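Local coordinates for protein N-ACETYLMURAMOYL-L-ALANINE AMIDASE CwlV (Paenibacillus polymyxa, PDB 1JWQ) that probably cleaves, through its zinc-binding catalytic domain, the amide bond between N-acetylmuramic acid and L-alanine in bacterial cell-wall peptidoglycan, at residues L71-F76 with T134-V139; M1-I6 with K46-L51. One frame throughout, in Å; residues are numbered along the deposited sequence.

Contact 1 (L71-F76 with T134-V139); sequences LKANVF and TTMPAV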
ATOM      1  N   LEU A  71       9.532 -13.345   9.187  1.00 13.48           N
ATOM      2  CA  LEU A  71       9.868 -13.916   7.886  1.00 13.05           C
ATOM      3  C   LEU A  71      11.060 -13.212   7.241  1.00 13.09           C
ATOM      4  O   LEU A  71      11.439 -13.519   6.105  1.00 13.49           O
ATOM      5  CB  LEU A  71       8.653 -13.850   6.955  1.00 13.56           C
ATOM      6  CG  LEU A  71       7.393 -14.542   7.486  1.00 12.75           C
ATOM      7  CD1 LEU A  71       6.279 -14.464   6.437  1.00 13.85           C
ATOM      8  CD2 LEU A  71       7.710 -15.995   7.820  1.00 13.12           C
ATOM      9  N   LYS A  72      11.649 -12.277   7.981  1.00 13.61           N
ATOM     10  CA  LYS A  72      12.801 -11.511   7.518  1.00 14.09           C
ATOM     11  C   LYS A  72      12.550 -10.892   6.148  1.00 13.29           C
ATOM     12  O   LYS A  72      13.323 -11.087   5.213  1.00 13.36           O
ATOM     13  CB  LYS A  72      14.045 -12.402   7.463  1.00 18.64           C
ATOM     14  CG  LYS A  72      14.399 -13.051   8.794  1.00 21.43           C
ATOM     15  CD  LYS A  72      15.715 -13.822   8.714  1.00 26.33           C
ATOM     16  CE  LYS A  72      15.677 -14.902   7.643  1.00 29.33           C
ATOM     17  NZ  LYS A  72      14.580 -15.882   7.865  1.00 31.17           N
ATOM     18  N   ALA A  73      11.463 -10.139   6.036  1.00 11.67           N
ATOM     19  CA  ALA A  73      11.119  -9.506   4.770  1.00 12.05           C
ATOM     20  C   ALA A  73      12.227  -8.575   4.281  1.00 11.96           C
ATOM     21  O   ALA A  73      12.942  -7.972   5.080  1.00 12.12           O
ATOM     22  CB  ALA A  73       9.811  -8.726   4.919  1.00  8.99           C
ATOM     23  N   ASN A  74      12.375  -8.477   2.965  1.00 11.71           N
ATOM     24  CA  ASN A  74      13.369  -7.592   2.383  1.00 11.69           C
ATOM     25  C   ASN A  74      12.730  -6.212   2.270  1.00 11.48           C
ATOM     26  O   ASN A  74      13.408  -5.188   2.342  1.00 10.77           O
ATOM     27  CB  ASN A  74      13.807  -8.103   1.010  1.00 12.36           C
ATOM     28  CG  ASN A  74      14.636  -9.370   1.103  1.00 14.58           C
ATOM     29  OD1 ASN A  74      14.121 -10.445   1.413  1.00 15.75           O
ATOM     30  ND2 ASN A  74      15.931  -9.246   0.848  1.00 17.37           N
ATOM     31  N   VAL A  75      11.413  -6.199   2.086  1.00 12.44           N
ATOM     32  CA  VAL A  75      10.660  -4.952   2.017  1.00 11.65           C
ATOM     33  C   VAL A  75       9.265  -5.171   2.573  1.00 11.14           C
ATOM     34  O   VAL A  75       8.761  -6.294   2.607  1.00  9.99           O
ATOM     35  CB  VAL A  75      10.518  -4.408   0.576  1.00 12.52           C
ATOM     36  CG1 VAL A  75      11.886  -4.056   0.018  1.00 14.27           C
ATOM     37  CG2 VAL A  75       9.808  -5.426  -0.306  1.00 14.36           C
ATOM     38  N   PHE A  76       8.648  -4.080   3.008  1.00  9.85           N
ATOM     39  CA  PHE A  76       7.308  -4.112   3.564  1.00  9.51           C
ATOM     40  C   PHE A  76       6.531  -2.961   2.939  1.00  9.36           C
ATOM     41  O   PHE A  76       7.006  -1.831   2.904  1.00 11.13           O
ATOM     42  CB  PHE A  76       7.386  -3.956   5.085  1.00  9.51           C
ATOM     43  CG  PHE A  76       6.050  -3.912   5.774  1.00  9.25           C
ATOM     44  CD1 PHE A  76       5.390  -2.702   5.961  1.00  9.75           C
ATOM     45  CD2 PHE A  76       5.470  -5.078   6.272  1.00 10.43           C
ATOM     46  CE1 PHE A  76       4.172  -2.648   6.641  1.00  7.81           C
ATOM     47  CE2 PHE A  76       4.253  -5.040   6.953  1.00  9.47           C
ATOM     48  CZ  PHE A  76       3.604  -3.820   7.138  1.00  9.67           C
ATOM     49  N   THR A 134       8.981  -1.794  11.915  1.00 12.42           N
ATOM     50  CA  THR A 134       9.609  -2.739  11.001  1.00 13.07           C
ATOM     51  C   THR A 134      11.090  -2.384  10.942  1.00 12.64           C
ATOM     52  O   THR A 134      11.466  -1.241  11.218  1.00 11.84           O
ATOM     53  CB  THR A 134       8.998  -2.642   9.594  1.00 12.82           C
ATOM     54  OG1 THR A 134       8.533  -1.305   9.368  1.00 11.69           O
ATOM     55  CG2 THR A 134       7.836  -3.623   9.450  1.00  9.43           C
ATOM     56  N   THR A 135      11.928  -3.356  10.593  1.00 12.89           N
ATOM     57  CA  THR A 135      13.367  -3.123  10.524  1.00 12.66           C
ATOM     58  C   THR A 135      13.922  -3.161   9.107  1.00 12.10           C
ATOM     59  O   THR A 135      15.104  -2.890   8.898  1.00 12.78           O
ATOM     60  CB  THR A 135      14.145  -4.151  11.362  1.00 14.17           C
ATOM     61  OG1 THR A 135      13.947  -5.458  10.810  1.00 13.44           O
ATOM     62  CG2 THR A 135      13.663  -4.136  12.809  1.00 15.60           C
ATOM     63  N   MET A 136      13.084  -3.524   8.140  1.00 10.38           N
ATOM     64  CA  MET A 136      13.514  -3.556   6.748  1.00 10.09           C
ATOM     65  C   MET A 136      12.877  -2.349   6.062  1.00  9.21           C
ATOM     66  O   MET A 136      12.009  -1.693   6.642  1.00  9.80           O
ATOM     67  CB  MET A 136      13.059  -4.856   6.059  1.00 10.00           C
ATOM     68  CG  MET A 136      11.551  -4.976   5.790  1.00  9.29           C
ATOM     69  SD  MET A 136      10.518  -5.208   7.260  1.00 10.88           S
ATOM     70  CE  MET A 136      11.314  -6.670   8.028  1.00 11.21           C
ATOM     71  N   PRO A 137      13.304  -2.028   4.827  1.00  9.71           N
ATOM     72  CA  PRO A 137      12.700  -0.874   4.153  1.00  9.25           C
ATOM     73  C   PRO A 137      11.188  -1.037   4.156  1.00  9.50           C
ATOM     74  O   PRO A 137      10.668  -2.058   3.711  1.00  8.73           O
ATOM     75  CB  PRO A 137      13.305  -0.943   2.755  1.00  9.77           C
ATOM     76  CG  PRO A 137      14.687  -1.454   3.038  1.00 10.95           C
ATOM     77  CD  PRO A 137      14.419  -2.578   4.035  1.00 10.72           C
ATOM     78  N   ALA A 138      10.482  -0.035   4.669  1.00 10.67           N
ATOM     79  CA  ALA A 138       9.034  -0.123   4.759  1.00  9.31           C
ATOM     80  C   ALA A 138       8.344   1.183   4.440  1.00  7.87           C
ATOM     81  O   ALA A 138       8.705   2.236   4.962  1.00 11.06           O
ATOM     82  CB  ALA A 138       8.628  -0.590   6.163  1.00  8.36           C
ATOM     83  N   VAL A 139       7.336   1.112   3.586  1.00  8.39           N
ATOM     84  CA  VAL A 139       6.593   2.306   3.226  1.00  8.22           C
ATOM     85  C   VAL A 139       5.102   2.054   3.325  1.00  8.72           C
ATOM     86  O   VAL A 139       4.644   0.911   3.268  1.00  9.04           O
ATOM     87  CB  VAL A 139       6.931   2.774   1.796  1.00  9.00           C
ATOM     88  CG1 VAL A 139       8.423   3.109   1.697  1.00  7.92           C
ATOM     89  CG2 VAL A 139       6.554   1.695   0.789  1.00 10.39           C
TER

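Contact 2 (M1-I6 with K46-L51); sequences MKVVVI and KLEVVL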
ATOM      1  N   MET A   1      15.241 -16.696  -1.882  1.00 34.81           N
ATOM      2  CA  MET A   1      14.558 -15.596  -2.622  1.00 33.16           C
ATOM      3  C   MET A   1      14.379 -14.378  -1.726  1.00 30.48           C
ATOM      4  O   MET A   1      14.627 -14.438  -0.521  1.00 30.06           O
ATOM      5  CB  MET A   1      13.180 -16.056  -3.103  1.00 36.11           C
ATOM      6  CG  MET A   1      13.197 -17.268  -4.006  1.00 39.45           C
ATOM      7  SD  MET A   1      11.525 -17.773  -4.428  1.00 46.17           S
ATOM      8  CE  MET A   1      11.138 -18.866  -3.051  1.00 43.34           C
ATOM      9  N   LYS A   2      13.948 -13.273  -2.324  1.00 26.33           N
ATOM     10  CA  LYS A   2      13.708 -12.055  -1.568  1.00 23.17           C
ATOM     11  C   LYS A   2      12.247 -12.073  -1.141  1.00 21.41           C
ATOM     12  O   LYS A   2      11.357 -12.348  -1.945  1.00 19.38           O
ATOM     13  CB  LYS A   2      14.016 -10.822  -2.420  1.00 23.93           C
ATOM     14  CG  LYS A   2      15.491 -10.715  -2.790  1.00 24.85           C
ATOM     15  CD  LYS A   2      15.839  -9.377  -3.420  1.00 26.16           C
ATOM     16  CE  LYS A   2      17.341  -9.280  -3.668  1.00 26.74           C
ATOM     17  NZ  LYS A   2      17.746  -7.941  -4.178  1.00 29.58           N
ATOM     18  N   VAL A   3      12.015 -11.798   0.137  1.00 17.09           N
ATOM     19  CA  VAL A   3      10.672 -11.806   0.694  1.00 15.40           C
ATOM     20  C   VAL A   3      10.032 -10.429   0.650  1.00 14.03           C
ATOM     21  O   VAL A   3      10.628  -9.436   1.065  1.00 12.38           O
ATOM     22  CB  VAL A   3      10.695 -12.315   2.149  1.00 15.18           C
ATOM     23  CG1 VAL A   3       9.311 -12.254   2.755  1.00 14.87           C
ATOM     24  CG2 VAL A   3      11.223 -13.742   2.181  1.00 16.76           C
ATOM     25  N   VAL A   4       8.805 -10.390   0.146  1.00 13.50           N
ATOM     26  CA  VAL A   4       8.050  -9.150   0.032  1.00 12.18           C
ATOM     27  C   VAL A   4       6.767  -9.279   0.837  1.00 11.80           C
ATOM     28  O   VAL A   4       5.955 -10.163   0.575  1.00 13.00           O
ATOM     29  CB  VAL A   4       7.672  -8.869  -1.438  1.00 13.47           C
ATOM     30  CG1 VAL A   4       6.871  -7.569  -1.538  1.00 13.74           C
ATOM     31  CG2 VAL A   4       8.926  -8.798  -2.289  1.00 13.50           C
ATOM     32  N   VAL A   5       6.582  -8.407   1.822  1.00 10.31           N
ATOM     33  CA  VAL A   5       5.367  -8.464   2.621  1.00 10.39           C
ATOM     34  C   VAL A   5       4.463  -7.310   2.223  1.00  8.53           C
ATOM     35  O   VAL A   5       4.875  -6.154   2.232  1.00  9.59           O
ATOM     36  CB  VAL A   5       5.675  -8.403   4.137  1.00 10.09           C
ATOM     37  CG1 VAL A   5       4.377  -8.252   4.935  1.00 10.32           C
ATOM     38  CG2 VAL A   5       6.390  -9.677   4.562  1.00 11.99           C
ATOM     39  N   ILE A   6       3.239  -7.650   1.835  1.00  9.06           N
ATOM     40  CA  ILE A   6       2.252  -6.663   1.431  1.00  9.92           C
ATOM     41  C   ILE A   6       1.185  -6.664   2.506  1.00 10.55           C
ATOM     42  O   ILE A   6       0.588  -7.697   2.806  1.00 11.26           O
ATOM     43  CB  ILE A   6       1.603  -7.018   0.086  1.00 10.51           C
ATOM     44  CG1 ILE A   6       2.683  -7.183  -0.988  1.00 10.53           C
ATOM     45  CG2 ILE A   6       0.602  -5.934  -0.304  1.00  8.13           C
ATOM     46  CD1 ILE A   6       3.463  -5.924  -1.297  1.00 11.57           C
ATOM     47  N   LYS A  46      12.031 -14.950  -8.402  1.00 19.82           N
ATOM     48  CA  LYS A  46      13.064 -14.435  -7.511  1.00 20.52           C
ATOM     49  C   LYS A  46      12.439 -13.845  -6.253  1.00 20.70           C
ATOM     50  O   LYS A  46      13.144 -13.435  -5.328  1.00 21.50           O
ATOM     51  CB  LYS A  46      13.887 -13.354  -8.213  1.00 21.88           C
ATOM     52  CG  LYS A  46      14.671 -13.840  -9.424  1.00 25.24           C
ATOM     53  CD  LYS A  46      15.461 -12.702 -10.044  1.00 27.49           C
ATOM     54  CE  LYS A  46      16.222 -13.155 -11.281  1.00 29.35           C
ATOM     55  NZ  LYS A  46      17.010 -12.030 -11.860  1.00 33.81           N
ATOM     56  N   LEU A  47      11.113 -13.809  -6.222  1.00 19.38           N
ATOM     57  CA  LEU A  47      10.393 -13.247  -5.086  1.00 18.50           C
ATOM     58  C   LEU A  47       9.496 -14.228  -4.353  1.00 18.43           C
ATOM     59  O   LEU A  47       8.961 -15.171  -4.933  1.00 18.75           O
ATOM     60  CB  LEU A  47       9.531 -12.069  -5.545  1.00 18.54           C
ATOM     61  CG  LEU A  47      10.226 -10.854  -6.163  1.00 18.27           C
ATOM     62  CD1 LEU A  47       9.165  -9.870  -6.635  1.00 17.54           C
ATOM     63  CD2 LEU A  47      11.152 -10.201  -5.138  1.00 19.23           C
ATOM     64  N   GLU A  48       9.334 -13.980  -3.061  1.00 17.40           N
ATOM     65  CA  GLU A  48       8.466 -14.776  -2.213  1.00 18.38           C
ATOM     66  C   GLU A  48       7.523 -13.742  -1.615  1.00 17.41           C
ATOM     67  O   GLU A  48       7.898 -13.009  -0.704  1.00 17.15           O
ATOM     68  CB  GLU A  48       9.274 -15.467  -1.114  1.00 20.97           C
ATOM     69  CG  GLU A  48       8.434 -16.287  -0.159  1.00 23.55           C
ATOM     70  CD  GLU A  48       9.278 -17.079   0.820  1.00 28.06           C
ATOM     71  OE1 GLU A  48       8.700 -17.657   1.762  1.00 29.47           O
ATOM     72  OE2 GLU A  48      10.516 -17.129   0.643  1.00 29.27           O
ATOM     73  N   VAL A  49       6.308 -13.670  -2.150  1.00 16.98           N
ATOM     74  CA  VAL A  49       5.329 -12.690  -1.690  1.00 15.88           C
ATOM     75  C   VAL A  49       4.447 -13.201  -0.565  1.00 15.58           C
ATOM     76  O   VAL A  49       3.824 -14.257  -0.673  1.00 15.47           O
ATOM     77  CB  VAL A  49       4.430 -12.235  -2.857  1.00 16.82           C
ATOM     78  CG1 VAL A  49       3.489 -11.131  -2.393  1.00 16.04           C
ATOM     79  CG2 VAL A  49       5.295 -11.759  -4.011  1.00 17.92           C
ATOM     80  N   VAL A  50       4.394 -12.436   0.519  1.00 11.58           N
ATOM     81  CA  VAL A  50       3.591 -12.803   1.671  1.00 10.79           C
ATOM     82  C   VAL A  50       2.651 -11.663   2.028  1.00 10.81           C
ATOM     83  O   VAL A  50       3.082 -10.525   2.182  1.00 11.12           O
ATOM     84  CB  VAL A  50       4.478 -13.099   2.897  1.00 11.35           C
ATOM     85  CG1 VAL A  50       3.603 -13.378   4.116  1.00  9.97           C
ATOM     86  CG2 VAL A  50       5.388 -14.294   2.608  1.00 12.08           C
ATOM     87  N   LEU A  51       1.368 -11.970   2.153  1.00 11.01           N
ATOM     88  CA  LEU A  51       0.392 -10.956   2.521  1.00 11.11           C
ATOM     89  C   LEU A  51       0.010 -11.120   3.982  1.00 11.51           C
ATOM     90  O   LEU A  51      -0.300 -12.227   4.423  1.00 12.06           O
ATOM     91  CB  LEU A  51      -0.865 -11.068   1.651  1.00 12.62           C
ATOM     92  CG  LEU A  51      -0.892 -10.226   0.371  1.00 13.90           C
ATOM     93  CD1 LEU A  51       0.311 -10.554  -0.509  1.00 13.74           C
ATOM     94  CD2 LEU A  51      -2.196 -10.496  -0.366  1.00 15.28           C
TER

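Contact 1 (L71-F76 with T134-V139)
Thr134 sets its methyl CG2 over one face of the Phe76 ring, a CH-pi contact 4.2 Å from the centroid and 16° off the ring normal. Its OG1 is hydrogen-bonded to the carbonyl of Val130, which is consistent with the rotation that leaves the methyl for the ring. Met136 turns inward, its backbone setting CB 3.3 Å from the carbonyl O of Ala73. CG lies between its backbone N and carbonyl carbon (chi1 71°), and further bends at chi2 and chi3 fold the chain back over the approach to strand 75-82, bringing SD to 4.0 Å from CB of Phe76 and CE to CB of Ala73. Pro137 follows, with CD 3.3 Å from the O of Asn74, and then accepts the first bond of the parallel pairing, from Phe76 N to Pro137 O at 2.9 Å. Next to it, Ala138 is the bridge partner of Phe76, and the two CB atoms meet at 3.7 Å on the same face of the sheet. Val139 N completes the pairing with a bond to Phe76 O at 3.0 Å, so both backbone polar groups of Phe76 are engaged by residues flanking Ala138. The contact thus marks where strands 75-82 and 138-145 come together at their N-terminal ends, in the middle of the mixed sheet. Helix 61-70 covers the Phe76 face, touching Phe76, Thr134 and Met136, whereas helices 102-116 and 158-176 pack against Val75 and Pro137, and strand 2-8 runs along the far edge of strand 75-82.

Contact 2 (M1-I6 with K46-L51)
Ile6 and Leu51 lie side by side at one end of a parallel strand pair, with CD1 of Leu51 3.8 Å from CB of Ile6. On the same face CG2 of Val4 meets CD2 of Leu47 at 3.9 Å. The other face carries Val3 beside Glu48: with CG anti to the backbone N (chi1 178°) and the chain extended, Glu48 brings OE2 to 3.8 Å from Val3 CG2. The Met1 side chain crosses that of Glu48 at about a right angle, its CE near OE2 and its SD 3.7 Å from the O of Leu47. Cutting Leu51 back to an alanine removes the methyl beside Ile6 CB and is likely to open a gap toward helix 26-42. Five backbone bonds hold these side chains in register, from Lys2 N to Lys46 O at 3.1 Å through to Ile6 N to Val50 O; the one from Val50 N to Val4 O is nearly straight at 176°. The strands belong to a beta-alpha-beta unit whose connecting helix 26-42 packs on Ile6, Val49 and Leu51. Helix 158-176 covers Val4, Ile6 and Leu47 on the face they share with Leu51, and strand 75-82 flanks strand 2-8 across from the outermost strand 47-51.

Overall arrangement
Both contacts are pairings within one mixed sheet, their centres about 10 Å apart, and they are the two outer seams of four adjacent parallel strands in the order 47-51, 2-8, 75-82, 138-145. Contact 2 closes before contact 1 opens along the chain. The two meet at the middle seam, where strand 2-8 pairs with strand 75-82: Asn74 N lies 2.8 Å from Val3 O, a probable hydrogen bond, and CB of Ala73 packs on CG2 of Val5. Helix 158-176 reaches both contacts. The sheet is the centre of this open alpha-beta-alpha catalytic domain; strand 75-82 carries His80, and His10 follows strand 2-8; with Glu26 they bind the zinc ion.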